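Side-chain contacts in transferrin (Manduca sexta, PDB 6WB6), which transports iron, binding one ferric ion per molecule together with an anion, usually bicarbonate: residues 222-225 and 226-230; 243-246 and 247-250; 473-476 and 477-481; 490-493 and 494-498; 621-624 and 625-628. All coordinates share one frame; numbering follows the deposited sequence.

Contact 1: 222-225 and 226-230; sequences KVIF and TRKFF
T226 turns back onto the residue just before its own helix. Its OG1 donates to O of K222 over 2.9 Å and its backbone N to the same oxygen over 3.1 Å, the hydroxyl coming from above the carbonyl plane and the amide within it. With chi1 at -58° the hydroxyl stands beside the backbone N, and methyl CG2 is left to meet the rim of the F230 ring, near its plane. F225 joins the following turn through its carbonyl: N of F229 donates to O of F225 at 3.0 Å. This is a strand-to-helix junction of the transferrin fold: K222 ends strand 218-222 and is the N-cap of helix 223-229, and it makes a cation-pi contact with Y204, an iron ligand, whose ring also meets that of F225. I224 runs alongside K228, pointing the same way, with CG1 3.7 Å from CE of K228. The lysine is extended beyond CG, and its NZ goes on to a salt bridge with E82. V223 and R227 repeat this pairing one residue earlier, CG1 of V223 lying 3.6 Å from CD of R227, while NE of R227 donates a hydrogen bond to O of P233.

Contact 2: 243-246 and 247-250; sequences NENP and EEFR
N245 carries the contact with two oxygens of one residue. Its side-chain OD1 accepts from N of E247 at 3.1 Å, closing an Asx turn, and its backbone O accepts from N of E248 at 3.2 Å, the first bond of a short 3-10 turn. A second such bond follows at once, from N of F249 to O of P246 at 2.9 Å. Setting CG of N245 opposite its own backbone N (chi1 179°) swings the amide across to the E247 backbone, where OD1 is met from well above the amide plane. CD1 of F249 then approaches O of N245 at 3.4 Å, with the oxygen at the ring edge. Further out, R250 bends back so that NH1 donates to O of E247 at 2.6 Å and to O of F249 at 3.0 Å. The chain enters strand 249-252 here, pairing with strand 90-97 through R250 and V96, while the F249 ring rests on L211 and A212 of helix 203-213. Chemically, three successive backbone N-H groups are satisfied within the turn. The carboxylates of E247 and E248, near the N245 amide, probably give this surface a negative potential, an effect that K98 may temper through a long, weak ion pair with E248.

Contact 3: 473-476 and 477-481; sequences PLFY and LINKR
F475 and N479 pack face against side chain in the last turns of helix 467-479, which a Schellman motif ends at R481, with positive phi and its N bonded to O of I478. CB of N479 sits over one face of the F475 ring, 3.8 Å from the centroid and 21° off the normal, a CH-pi contact. Both first torsions run trans to the backbone N, which lays the ring and the amide side by side with planes only 22° apart. The same turn is drawn together by the bond from N of N479 to O of F475, at 2.7 Å. L477, whose CB and CG lie close to O of P473, is buried against L492 and F495 of helix 488-495, and F475 itself rests on helix 644-659 through T652, I653 and V656. The looser side belongs to Y476 and K480. The lysine runs alongside the phenol, its CE no nearer than 3.9 Å to OH of Y476, and the hydroxyl looks elsewhere, to a hydrogen bond with O of L562. N479 is exposed here, and solvent enters the contact: one water, over the rim of the Y476 ring, donates to O of Y476 at 2.9 Å and to OD1 of N479 at 2.7 Å.

Contact 4: 490-493 and 494-498; sequences KNLG and EFFSG
K490 and E494 form a salt bridge one turn apart on helix 488-495, which runs out at F496, the centre of an inverse gamma turn. NZ of K490 reaches OE2 of E494 at 2.8 Å, from the anti side of the carboxylate and 28° out of its plane. A final bend in the otherwise extended lysine (chi4 -70°) and a bend at chi2 of the glutamate bring the two ends together. OE1 of E494 has a further, long and weak ion pair with K519. Backbone bonds underlie this pair: N of E494 donates to O of K490 at 2.9 Å, and N of F495 to O of N491 at 2.9 Å. The last of this series runs from N of F496 to O of L492 at 3.1 Å, nearly straight. The apolar group lies on the buried side, where CD1 of L492 meets the edge of the F496 ring, 3.7 Å from CD2. F495 places CD1 over the centre of that ring's face, so F496 is held at face and edge alike, between its own neighbour and the preceding turn. Beyond the helix the chain still leans on it: CA of S497 makes a C-H...O contact of 3.5 Å with O of G493.

Contact 5: 621-624 and 625-628; sequences YGEF and LKNN
O of G622 and O of N627 face one another at 4.4 Å, with one water 2.9 Å from O of G622 and 3.2 Å from O of N627, at the open end of a tight turn. E623, next along, leans across to N628. Its extended chain brings OE2 within 3.4 Å of ND2 of N628, a weak hydrogen bond between groups whose planes are 71° apart. The other carboxylate oxygen, OE1, works through solvent: a second water donates to it at 2.9 Å and accepts from N of K626 at 2.7 Å. F624 closes the loop. It forms a hydrogen-bonded antiparallel pair with N627, N of F624 to O of N627 and N of N627 back to O of F624, both at 2.8 Å, framing a type I' beta turn with L625 and K626 at its corners. Leaving the backbone trans to N (chi1 -168°), the F624 ring runs beside L625, whose CD1 lies 3.6 Å from CE1 of F624. The ring is buried against V361, S364 and K365 of helix 360-375, and it also touches R37 from the N-terminal half of the chain. The chemistry implies a division of labour: backbone bonds fix the turn, the one buried ring packs against helix 360-375, and the exposed carboxylate adds weak and water-mediated links.

How the contacts relate
The five local contacts fall into two touching pairs and one that stands apart. Contacts 1 and 2, centres about 11 Å apart, meet where the F230 ring packs on E244, P246 and F249, with CE1 of F230 3.5 Å from CD1 of F249. Contact 1 is the one beside the metal: the K222 side chain is about 5 Å from the ferric ion. Contacts 3 and 4, centres about 12 Å apart, join successive helices through L477 CD1 and L492 CD1, 3.5 Å apart. These two pairs lie in the two transferrin repeats, contacts 1 and 3 being about 65 Å apart between centres. Contact 5, in the second repeat, sits about 45 Å from contact 1 and about 39 Å from contact 3, centre to centre.

Contact 1: 222-225 and 226-230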
loop_
_atom_site.group_PDB
_atom_site.type_symbol
_atom_site.label_atom_id
_atom_site.label_comp_id
_atom_site.label_asym_id
_atom_site.label_seq_id
_atom_site.Cartn_x
_atom_site.Cartn_y
_atom_site.Cartn_z
ATOM N N LYS A 222 14.385 21.538 3.276
ATOM C CA LYS A 222 13.623 22.352 4.214
ATOM C C LYS A 222 14.578 23.176 5.065
ATOM O O LYS A 222 15.770 22.894 5.159
ATOM C CB LYS A 222 12.693 21.525 5.111
ATOM C CG LYS A 222 13.357 20.582 6.081
ATOM C CD LYS A 222 12.338 19.914 6.995
ATOM C CE LYS A 222 12.944 18.716 7.694
ATOM N NZ LYS A 222 11.913 17.782 8.275
ATOM N N VAL A 223 14.007 24.193 5.704
ATOM C CA VAL A 223 14.799 25.250 6.315
ATOM C C VAL A 223 15.664 24.691 7.422
ATOM O O VAL A 223 16.846 25.019 7.544
ATOM C CB VAL A 223 13.872 26.351 6.854
ATOM C CG1 VAL A 223 14.644 27.317 7.759
ATOM C CG2 VAL A 223 13.232 27.037 5.704
ATOM N N ILE A 224 15.070 23.860 8.272
ATOM C CA ILE A 224 15.735 23.493 9.505
ATOM C C ILE A 224 17.007 22.726 9.199
ATOM O O ILE A 224 18.042 22.943 9.845
ATOM C CB ILE A 224 14.772 22.712 10.419
ATOM C CG1 ILE A 224 15.425 22.441 11.758
ATOM C CG2 ILE A 224 14.316 21.402 9.776
ATOM C CD1 ILE A 224 14.435 21.989 12.844
ATOM N N PHE A 225 16.968 21.840 8.190
ATOM C CA PHE A 225 18.196 21.165 7.785
ATOM C C PHE A 225 19.115 22.099 7.028
ATOM O O PHE A 225 20.331 21.883 7.021
ATOM C CB PHE A 225 17.904 19.928 6.934
ATOM C CG PHE A 225 17.658 18.696 7.749
ATOM C CD1 PHE A 225 16.405 18.419 8.216
ATOM C CD2 PHE A 225 18.688 17.834 8.071
ATOM C CE1 PHE A 225 16.168 17.327 8.976
ATOM C CE2 PHE A 225 18.446 16.713 8.839
ATOM C CZ PHE A 225 17.186 16.471 9.294
ATOM N N THR A 226 18.575 23.136 6.393
ATOM C CA THR A 226 19.455 24.095 5.729
ATOM C C THR A 226 20.195 24.936 6.767
ATOM O O THR A 226 21.415 25.119 6.690
ATOM C CB THR A 226 18.658 24.982 4.783
ATOM O OG1 THR A 226 17.976 24.173 3.810
ATOM C CG2 THR A 226 19.565 25.969 4.070
ATOM N N ARG A 227 19.473 25.418 7.769
ATOM C CA ARG A 227 20.099 26.213 8.808
ATOM C C ARG A 227 21.133 25.399 9.585
ATOM O O ARG A 227 22.249 25.865 9.808
ATOM C CB ARG A 227 19.012 26.773 9.712
ATOM C CG ARG A 227 18.208 27.808 9.006
ATOM C CD ARG A 227 17.238 28.523 9.925
ATOM N NE ARG A 227 17.924 29.282 10.957
ATOM C CZ ARG A 227 18.452 30.483 10.775
ATOM N NH1 ARG A 227 18.372 31.073 9.593
ATOM N NH2 ARG A 227 19.051 31.086 11.793
ATOM N N LYS A 228 20.809 24.164 9.950
ATOM C CA LYS A 228 21.759 23.374 10.724
ATOM C C LYS A 228 22.970 22.973 9.897
ATOM O O LYS A 228 24.074 22.844 10.439
ATOM C CB LYS A 228 21.085 22.126 11.272
ATOM C CG LYS A 228 19.968 22.446 12.188
ATOM C CD LYS A 228 19.397 21.203 12.827
ATOM C CE LYS A 228 18.401 21.616 13.852
ATOM N NZ LYS A 228 17.600 20.456 14.289
ATOM N N PHE A 229 22.783 22.773 8.597
ATOM C CA PHE A 229 23.903 22.434 7.733
ATOM C C PHE A 229 24.982 23.491 7.850
ATOM O O PHE A 229 26.164 23.179 7.769
ATOM C CB PHE A 229 23.416 22.299 6.283
ATOM C CG PHE A 229 24.481 21.849 5.294
ATOM C CD1 PHE A 229 24.878 20.526 5.228
ATOM C CD2 PHE A 229 25.030 22.744 4.402
ATOM C CE1 PHE A 229 25.833 20.124 4.303
ATOM C CE2 PHE A 229 25.983 22.355 3.486
ATOM C CZ PHE A 229 26.385 21.050 3.436
ATOM N N PHE A 230 24.584 24.740 8.072
ATOM C CA PHE A 230 25.499 25.858 8.201
ATOM C C PHE A 230 25.717 26.265 9.647
ATOM O O PHE A 230 26.108 27.404 9.909
ATOM C CB PHE A 230 24.971 27.029 7.388
ATOM C CG PHE A 230 24.845 26.724 5.916
ATOM C CD1 PHE A 230 25.968 26.498 5.144
ATOM C CD2 PHE A 230 23.606 26.650 5.311
ATOM C CE1 PHE A 230 25.843 26.229 3.812
ATOM C CE2 PHE A 230 23.486 26.380 3.989
ATOM C CZ PHE A 230 24.600 26.165 3.232
#

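Contact 2: 243-246 and 247-250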
loop_
_atom_site.group_PDB
_atom_site.type_symbol
_atom_site.label_atom_id
_atom_site.label_comp_id
_atom_site.label_asym_id
_atom_site.label_seq_id
_atom_site.Cartn_x
_atom_site.Cartn_y
_atom_site.Cartn_z
ATOM N N ASN A 243 31.508 23.382 9.286
ATOM C CA ASN A 243 32.485 23.617 8.225
ATOM C C ASN A 243 31.879 24.278 6.996
ATOM O O ASN A 243 32.623 24.762 6.133
ATOM C CB ASN A 243 33.117 22.297 7.805
ATOM C CG ASN A 243 34.110 21.796 8.813
ATOM O OD1 ASN A 243 34.666 22.580 9.588
ATOM N ND2 ASN A 243 34.345 20.489 8.817
ATOM N N GLU A 244 30.559 24.312 6.899
ATOM C CA GLU A 244 29.887 24.887 5.743
ATOM C C GLU A 244 29.622 26.359 5.985
ATOM O O GLU A 244 29.238 26.756 7.088
ATOM C CB GLU A 244 28.578 24.145 5.493
ATOM C CG GLU A 244 28.790 22.668 5.436
ATOM C CD GLU A 244 29.570 22.244 4.205
ATOM O OE1 GLU A 244 29.736 23.079 3.296
ATOM O OE2 GLU A 244 29.995 21.069 4.144
ATOM N N ASN A 245 29.843 27.163 4.948
ATOM C CA ASN A 245 29.712 28.611 5.008
ATOM C C ASN A 245 28.429 29.050 4.312
ATOM O O ASN A 245 28.331 28.927 3.084
ATOM C CB ASN A 245 30.936 29.266 4.349
ATOM C CG ASN A 245 30.865 30.791 4.338
ATOM O OD1 ASN A 245 29.995 31.383 4.979
ATOM N ND2 ASN A 245 31.785 31.433 3.601
ATOM N N PRO A 246 27.442 29.594 5.033
ATOM C CA PRO A 246 26.166 29.952 4.386
ATOM C C PRO A 246 26.279 31.058 3.367
ATOM O O PRO A 246 25.409 31.164 2.495
ATOM C CB PRO A 246 25.298 30.413 5.565
ATOM C CG PRO A 246 26.292 30.840 6.602
ATOM C CD PRO A 246 27.420 29.893 6.473
ATOM N N GLU A 247 27.284 31.930 3.496
ATOM C CA GLU A 247 27.446 33.039 2.564
ATOM C C GLU A 247 27.670 32.553 1.140
ATOM O O GLU A 247 27.413 33.295 0.184
ATOM C CB GLU A 247 28.619 33.918 3.004
ATOM C CG GLU A 247 28.280 34.811 4.177
ATOM C CD GLU A 247 29.490 35.547 4.739
ATOM O OE1 GLU A 247 30.625 35.278 4.287
ATOM O OE2 GLU A 247 29.294 36.397 5.631
ATOM N N GLU A 248 28.185 31.340 0.982
ATOM C CA GLU A 248 28.382 30.763 -0.344
ATOM C C GLU A 248 27.093 30.248 -0.971
ATOM O O GLU A 248 27.108 29.862 -2.141
ATOM C CB GLU A 248 29.410 29.629 -0.268
ATOM C CG GLU A 248 30.820 30.123 0.120
ATOM C CD GLU A 248 31.212 31.353 -0.680
ATOM O OE1 GLU A 248 31.191 31.258 -1.929
ATOM O OE2 GLU A 248 31.489 32.419 -0.072
ATOM N N PHE A 249 25.983 30.261 -0.238
ATOM C CA PHE A 249 24.731 29.680 -0.695
ATOM C C PHE A 249 23.607 30.667 -0.466
ATOM O O PHE A 249 23.750 31.643 0.268
ATOM C CB PHE A 249 24.437 28.357 0.024
ATOM C CG PHE A 249 25.480 27.335 -0.212
ATOM C CD1 PHE A 249 26.623 27.309 0.568
ATOM C CD2 PHE A 249 25.358 26.446 -1.259
ATOM C CE1 PHE A 249 27.596 26.393 0.347
ATOM C CE2 PHE A 249 26.339 25.524 -1.499
ATOM C CZ PHE A 249 27.479 25.509 -0.696
ATOM N N ARG A 250 22.484 30.396 -1.124
ATOM C CA ARG A 250 21.334 31.274 -1.078
ATOM C C ARG A 250 20.064 30.451 -1.256
ATOM O O ARG A 250 20.055 29.426 -1.945
ATOM C CB ARG A 250 21.394 32.342 -2.179
ATOM C CG ARG A 250 22.615 33.270 -2.132
ATOM C CD ARG A 250 22.431 34.452 -1.187
ATOM N NE ARG A 250 23.499 35.437 -1.372
ATOM C CZ ARG A 250 24.725 35.331 -0.868
ATOM N NH1 ARG A 250 25.064 34.290 -0.134
ATOM N NH2 ARG A 250 25.615 36.278 -1.098
#

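Contact 3: 473-476 and 477-481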
loop_
_atom_site.group_PDB
_atom_site.type_symbol
_atom_site.label_atom_id
_atom_site.label_comp_id
_atom_site.label_asym_id
_atom_site.label_seq_id
_atom_site.Cartn_x
_atom_site.Cartn_y
_atom_site.Cartn_z
ATOM N N PRO A 473 -3.862 -31.556 -8.522
ATOM C CA PRO A 473 -3.464 -32.962 -8.751
ATOM C C PRO A 473 -3.897 -33.500 -10.107
ATOM O O PRO A 473 -3.161 -34.274 -10.734
ATOM C CB PRO A 473 -4.153 -33.714 -7.605
ATOM C CG PRO A 473 -4.574 -32.642 -6.606
ATOM C CD PRO A 473 -4.805 -31.424 -7.394
ATOM N N LEU A 474 -5.080 -33.116 -10.588
ATOM C CA LEU A 474 -5.510 -33.588 -11.899
ATOM C C LEU A 474 -4.616 -33.020 -12.991
ATOM O O LEU A 474 -4.172 -33.748 -13.886
ATOM C CB LEU A 474 -6.961 -33.203 -12.168
ATOM C CG LEU A 474 -8.013 -34.300 -12.232
ATOM C CD1 LEU A 474 -9.346 -33.693 -12.723
ATOM C CD2 LEU A 474 -7.582 -35.436 -13.138
ATOM N N PHE A 475 -4.352 -31.710 -12.941
ATOM C CA PHE A 475 -3.445 -31.138 -13.925
ATOM C C PHE A 475 -2.062 -31.720 -13.785
ATOM O O PHE A 475 -1.370 -31.952 -14.789
ATOM C CB PHE A 475 -3.318 -29.628 -13.805
ATOM C CG PHE A 475 -2.181 -29.085 -14.637
ATOM C CD1 PHE A 475 -2.380 -28.780 -15.974
ATOM C CD2 PHE A 475 -0.913 -28.933 -14.109
ATOM C CE1 PHE A 475 -1.349 -28.321 -16.760
ATOM C CE2 PHE A 475 0.135 -28.476 -14.895
ATOM C CZ PHE A 475 -0.088 -28.162 -16.227
ATOM N N TYR A 476 -1.601 -31.898 -12.549
ATOM C CA TYR A 476 -0.234 -32.365 -12.379
ATOM C C TYR A 476 -0.058 -33.729 -13.012
ATOM O O TYR A 476 0.926 -33.971 -13.715
ATOM C CB TYR A 476 0.158 -32.407 -10.908
ATOM C CG TYR A 476 1.607 -32.796 -10.719
ATOM C CD1 TYR A 476 1.989 -34.131 -10.691
ATOM C CD2 TYR A 476 2.596 -31.834 -10.582
ATOM C CE1 TYR A 476 3.298 -34.487 -10.535
ATOM C CE2 TYR A 476 3.915 -32.189 -10.416
ATOM C CZ TYR A 476 4.261 -33.511 -10.398
ATOM O OH TYR A 476 5.585 -33.843 -10.215
ATOM N N LEU A 477 -1.025 -34.621 -12.817
ATOM C CA LEU A 477 -0.902 -35.955 -13.390
ATOM C C LEU A 477 -1.064 -35.922 -14.907
ATOM O O LEU A 477 -0.215 -36.445 -15.639
ATOM C CB LEU A 477 -1.922 -36.884 -12.737
ATOM C CG LEU A 477 -1.528 -37.268 -11.302
ATOM C CD1 LEU A 477 -2.687 -37.963 -10.623
ATOM C CD2 LEU A 477 -0.322 -38.152 -11.293
ATOM N N ILE A 478 -2.138 -35.297 -15.400
ATOM C CA ILE A 478 -2.336 -35.168 -16.844
ATOM C C ILE A 478 -1.103 -34.558 -17.502
ATOM O O ILE A 478 -0.636 -35.031 -18.547
ATOM C CB ILE A 478 -3.605 -34.340 -17.140
ATOM C CG1 ILE A 478 -4.867 -35.139 -16.766
ATOM C CG2 ILE A 478 -3.661 -33.961 -18.598
ATOM C CD1 ILE A 478 -6.150 -34.393 -16.945
ATOM N N ASN A 479 -0.545 -33.505 -16.896
ATOM C CA ASN A 479 0.591 -32.810 -17.504
ATOM C C ASN A 479 1.794 -33.736 -17.661
ATOM O O ASN A 479 2.477 -33.713 -18.691
ATOM C CB ASN A 479 0.967 -31.585 -16.667
ATOM C CG ASN A 479 2.185 -30.848 -17.214
ATOM O OD1 ASN A 479 3.279 -30.967 -16.677
ATOM N ND2 ASN A 479 1.989 -30.071 -18.273
ATOM N N LYS A 480 2.080 -34.548 -16.649
ATOM C CA LYS A 480 3.159 -35.517 -16.731
ATOM C C LYS A 480 2.723 -36.801 -17.426
ATOM O O LYS A 480 3.434 -37.807 -17.379
ATOM C CB LYS A 480 3.699 -35.816 -15.325
ATOM C CG LYS A 480 4.621 -34.717 -14.786
ATOM C CD LYS A 480 5.739 -35.262 -13.897
ATOM C CE LYS A 480 6.923 -34.282 -13.812
ATOM N NZ LYS A 480 8.219 -34.960 -13.433
ATOM N N ARG A 481 1.560 -36.776 -18.072
ATOM C CA ARG A 481 1.019 -37.903 -18.827
ATOM C C ARG A 481 0.892 -39.170 -17.986
ATOM O O ARG A 481 0.737 -40.265 -18.534
ATOM C CB ARG A 481 1.851 -38.167 -20.087
ATOM C CG ARG A 481 1.316 -37.458 -21.331
ATOM C CD ARG A 481 2.452 -37.012 -22.255
ATOM N NE ARG A 481 1.981 -36.666 -23.596
HETATM O O HOH W 1 2.935 -31.901 -14.141
#

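Contact 4: 490-493 and 494-498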
loop_
_atom_site.group_PDB
_atom_site.type_symbol
_atom_site.label_atom_id
_atom_site.label_comp_id
_atom_site.label_asym_id
_atom_site.label_seq_id
_atom_site.Cartn_x
_atom_site.Cartn_y
_atom_site.Cartn_z
ATOM N N LYS A 490 -12.286 -40.191 -13.538
ATOM C CA LYS A 490 -12.137 -41.645 -13.483
ATOM C C LYS A 490 -10.662 -42.031 -13.512
ATOM O O LYS A 490 -10.200 -42.852 -12.714
ATOM C CB LYS A 490 -12.889 -42.317 -14.639
ATOM C CG LYS A 490 -12.749 -43.849 -14.644
ATOM C CD LYS A 490 -13.250 -44.505 -15.940
ATOM C CE LYS A 490 -13.293 -46.036 -15.820
ATOM N NZ LYS A 490 -11.952 -46.700 -15.768
ATOM N N ASN A 491 -9.919 -41.430 -14.395
ATOM C CA ASN A 491 -8.522 -41.836 -14.548
ATOM C C ASN A 491 -7.731 -41.455 -13.319
ATOM O O ASN A 491 -6.840 -42.227 -13.008
ATOM C CB ASN A 491 -7.886 -41.306 -15.787
ATOM C CG ASN A 491 -8.172 -42.183 -16.960
ATOM O OD1 ASN A 491 -7.927 -43.360 -16.917
ATOM N ND2 ASN A 491 -8.672 -41.603 -18.004
ATOM N N LEU A 492 -8.011 -40.294 -12.719
ATOM C CA LEU A 492 -7.400 -40.007 -11.427
ATOM C C LEU A 492 -7.623 -41.176 -10.494
ATOM O O LEU A 492 -6.681 -41.686 -9.871
ATOM C CB LEU A 492 -7.973 -38.729 -10.812
ATOM C CG LEU A 492 -7.454 -38.436 -9.391
ATOM C CD1 LEU A 492 -5.952 -38.162 -9.419
ATOM C CD2 LEU A 492 -8.204 -37.282 -8.733
ATOM N N GLY A 493 -8.877 -41.632 -10.420
ATOM C CA GLY A 493 -9.199 -42.769 -9.578
ATOM C C GLY A 493 -8.382 -43.987 -9.944
ATOM O O GLY A 493 -7.938 -44.735 -9.071
ATOM N N GLU A 494 -8.133 -44.179 -11.243
ATOM C CA GLU A 494 -7.352 -45.330 -11.666
ATOM C C GLU A 494 -5.871 -45.165 -11.343
ATOM O O GLU A 494 -5.174 -46.169 -11.194
ATOM C CB GLU A 494 -7.551 -45.592 -13.162
ATOM C CG GLU A 494 -9.014 -45.823 -13.577
ATOM C CD GLU A 494 -9.641 -47.100 -12.997
ATOM O OE1 GLU A 494 -8.947 -47.839 -12.268
ATOM O OE2 GLU A 494 -10.839 -47.364 -13.277
ATOM N N PHE A 495 -5.366 -43.937 -11.212
ATOM C CA PHE A 495 -3.990 -43.792 -10.737
ATOM C C PHE A 495 -3.883 -44.133 -9.251
ATOM O O PHE A 495 -3.052 -44.955 -8.850
ATOM C CB PHE A 495 -3.470 -42.385 -10.993
ATOM C CG PHE A 495 -2.066 -42.180 -10.502
ATOM C CD1 PHE A 495 -1.819 -41.872 -9.173
ATOM C CD2 PHE A 495 -0.993 -42.313 -11.362
ATOM C CE1 PHE A 495 -0.506 -41.692 -8.704
ATOM C CE2 PHE A 495 0.307 -42.125 -10.900
ATOM C CZ PHE A 495 0.538 -41.818 -9.552
ATOM N N PHE A 496 -4.712 -43.510 -8.411
ATOM C CA PHE A 496 -4.764 -43.868 -6.994
ATOM C C PHE A 496 -5.730 -45.039 -6.822
ATOM O O PHE A 496 -6.757 -44.953 -6.152
ATOM C CB PHE A 496 -5.174 -42.666 -6.152
ATOM C CG PHE A 496 -4.176 -41.555 -6.183
ATOM C CD1 PHE A 496 -2.992 -41.656 -5.474
ATOM C CD2 PHE A 496 -4.411 -40.420 -6.921
ATOM C CE1 PHE A 496 -2.062 -40.646 -5.495
ATOM C CE2 PHE A 496 -3.476 -39.403 -6.946
ATOM C CZ PHE A 496 -2.298 -39.526 -6.226
ATOM N N SER A 497 -5.348 -46.157 -7.444
ATOM C CA SER A 497 -6.213 -47.327 -7.553
ATOM C C SER A 497 -6.550 -47.946 -6.201
ATOM O O SER A 497 -7.481 -48.753 -6.130
ATOM C CB SER A 497 -5.551 -48.380 -8.455
ATOM O OG SER A 497 -4.333 -48.850 -7.900
ATOM N N GLY A 498 -5.823 -47.592 -5.141
ATOM C CA GLY A 498 -6.185 -47.992 -3.790
ATOM C C GLY A 498 -7.370 -47.240 -3.226
ATOM O O GLY A 498 -7.844 -47.582 -2.140
#

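Contact 5: 621-624 and 625-628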
loop_
_atom_site.group_PDB
_atom_site.type_symbol
_atom_site.label_atom_id
_atom_site.label_comp_id
_atom_site.label_asym_id
_atom_site.label_seq_id
_atom_site.Cartn_x
_atom_site.Cartn_y
_atom_site.Cartn_z
ATOM N N TYR A 621 -7.831 -3.924 4.536
ATOM C CA TYR A 621 -8.186 -5.335 4.625
ATOM C C TYR A 621 -9.149 -5.653 5.761
ATOM O O TYR A 621 -9.412 -6.822 6.007
ATOM C CB TYR A 621 -6.930 -6.197 4.787
ATOM C CG TYR A 621 -5.832 -5.896 3.798
ATOM C CD1 TYR A 621 -6.095 -5.802 2.446
ATOM C CD2 TYR A 621 -4.537 -5.683 4.228
ATOM C CE1 TYR A 621 -5.108 -5.522 1.546
ATOM C CE2 TYR A 621 -3.533 -5.405 3.330
ATOM C CZ TYR A 621 -3.827 -5.323 1.988
ATOM O OH TYR A 621 -2.852 -5.038 1.071
ATOM N N GLY A 622 -9.695 -4.658 6.451
ATOM C CA GLY A 622 -10.512 -4.917 7.620
ATOM C C GLY A 622 -12.002 -5.054 7.302
ATOM O O GLY A 622 -12.445 -4.886 6.170
ATOM N N GLU A 623 -12.770 -5.366 8.344
ATOM C CA GLU A 623 -14.227 -5.354 8.260
ATOM C C GLU A 623 -14.726 -3.992 7.809
ATOM O O GLU A 623 -14.184 -2.959 8.194
ATOM C CB GLU A 623 -14.848 -5.680 9.625
ATOM C CG GLU A 623 -15.362 -7.099 9.796
ATOM C CD GLU A 623 -16.276 -7.240 11.021
ATOM O OE1 GLU A 623 -16.718 -6.202 11.569
ATOM O OE2 GLU A 623 -16.549 -8.389 11.431
ATOM N N PHE A 624 -15.771 -3.977 6.990
ATOM C CA PHE A 624 -16.334 -2.718 6.517
ATOM C C PHE A 624 -17.844 -2.784 6.715
ATOM O O PHE A 624 -18.518 -3.618 6.102
ATOM C CB PHE A 624 -15.949 -2.468 5.060
ATOM C CG PHE A 624 -16.254 -1.088 4.594
ATOM C CD1 PHE A 624 -17.548 -0.732 4.249
ATOM C CD2 PHE A 624 -15.258 -0.142 4.511
ATOM C CE1 PHE A 624 -17.834 0.526 3.837
ATOM C CE2 PHE A 624 -15.527 1.116 4.091
ATOM C CZ PHE A 624 -16.818 1.467 3.755
ATOM N N LEU A 625 -18.369 -1.938 7.595
ATOM C CA LEU A 625 -19.758 -2.034 8.055
ATOM C C LEU A 625 -20.154 -3.481 8.295
ATOM O O LEU A 625 -21.072 -4.013 7.674
ATOM C CB LEU A 625 -20.720 -1.401 7.065
ATOM C CG LEU A 625 -20.422 0.047 6.728
ATOM C CD1 LEU A 625 -21.120 0.443 5.418
ATOM C CD2 LEU A 625 -20.846 0.907 7.901
ATOM N N LYS A 626 -19.418 -4.127 9.193
ATOM C CA LYS A 626 -19.681 -5.508 9.611
ATOM C C LYS A 626 -19.703 -6.489 8.443
ATOM O O LYS A 626 -20.258 -7.581 8.567
ATOM C CB LYS A 626 -20.999 -5.631 10.399
ATOM C CG LYS A 626 -20.944 -5.001 11.812
ATOM C CD LYS A 626 -22.074 -5.489 12.736
ATOM C CE LYS A 626 -22.109 -4.725 14.068
ATOM N NZ LYS A 626 -20.769 -4.246 14.484
ATOM N N ASN A 627 -19.107 -6.129 7.304
ATOM C CA ASN A 627 -18.910 -7.057 6.199
ATOM C C ASN A 627 -17.432 -7.347 6.017
ATOM O O ASN A 627 -16.600 -6.444 6.073
ATOM C CB ASN A 627 -19.474 -6.508 4.899
ATOM C CG ASN A 627 -20.970 -6.415 4.926
ATOM O OD1 ASN A 627 -21.625 -7.027 4.119
ATOM N ND2 ASN A 627 -21.520 -5.654 5.876
ATOM N N ASN A 628 -17.117 -8.605 5.785
ATOM C CA ASN A 628 -15.745 -9.008 5.573
ATOM C C ASN A 628 -15.473 -9.215 4.099
ATOM O O ASN A 628 -16.387 -9.399 3.290
ATOM C CB ASN A 628 -15.441 -10.272 6.365
ATOM C CG ASN A 628 -15.402 -9.996 7.832
ATOM O OD1 ASN A 628 -14.381 -9.544 8.353
ATOM N ND2 ASN A 628 -16.542 -10.181 8.503
HETATM O O HOH W 2 -14.143 -5.942 4.100
HETATM O O HOH W 3 -17.600 -3.478 11.054
#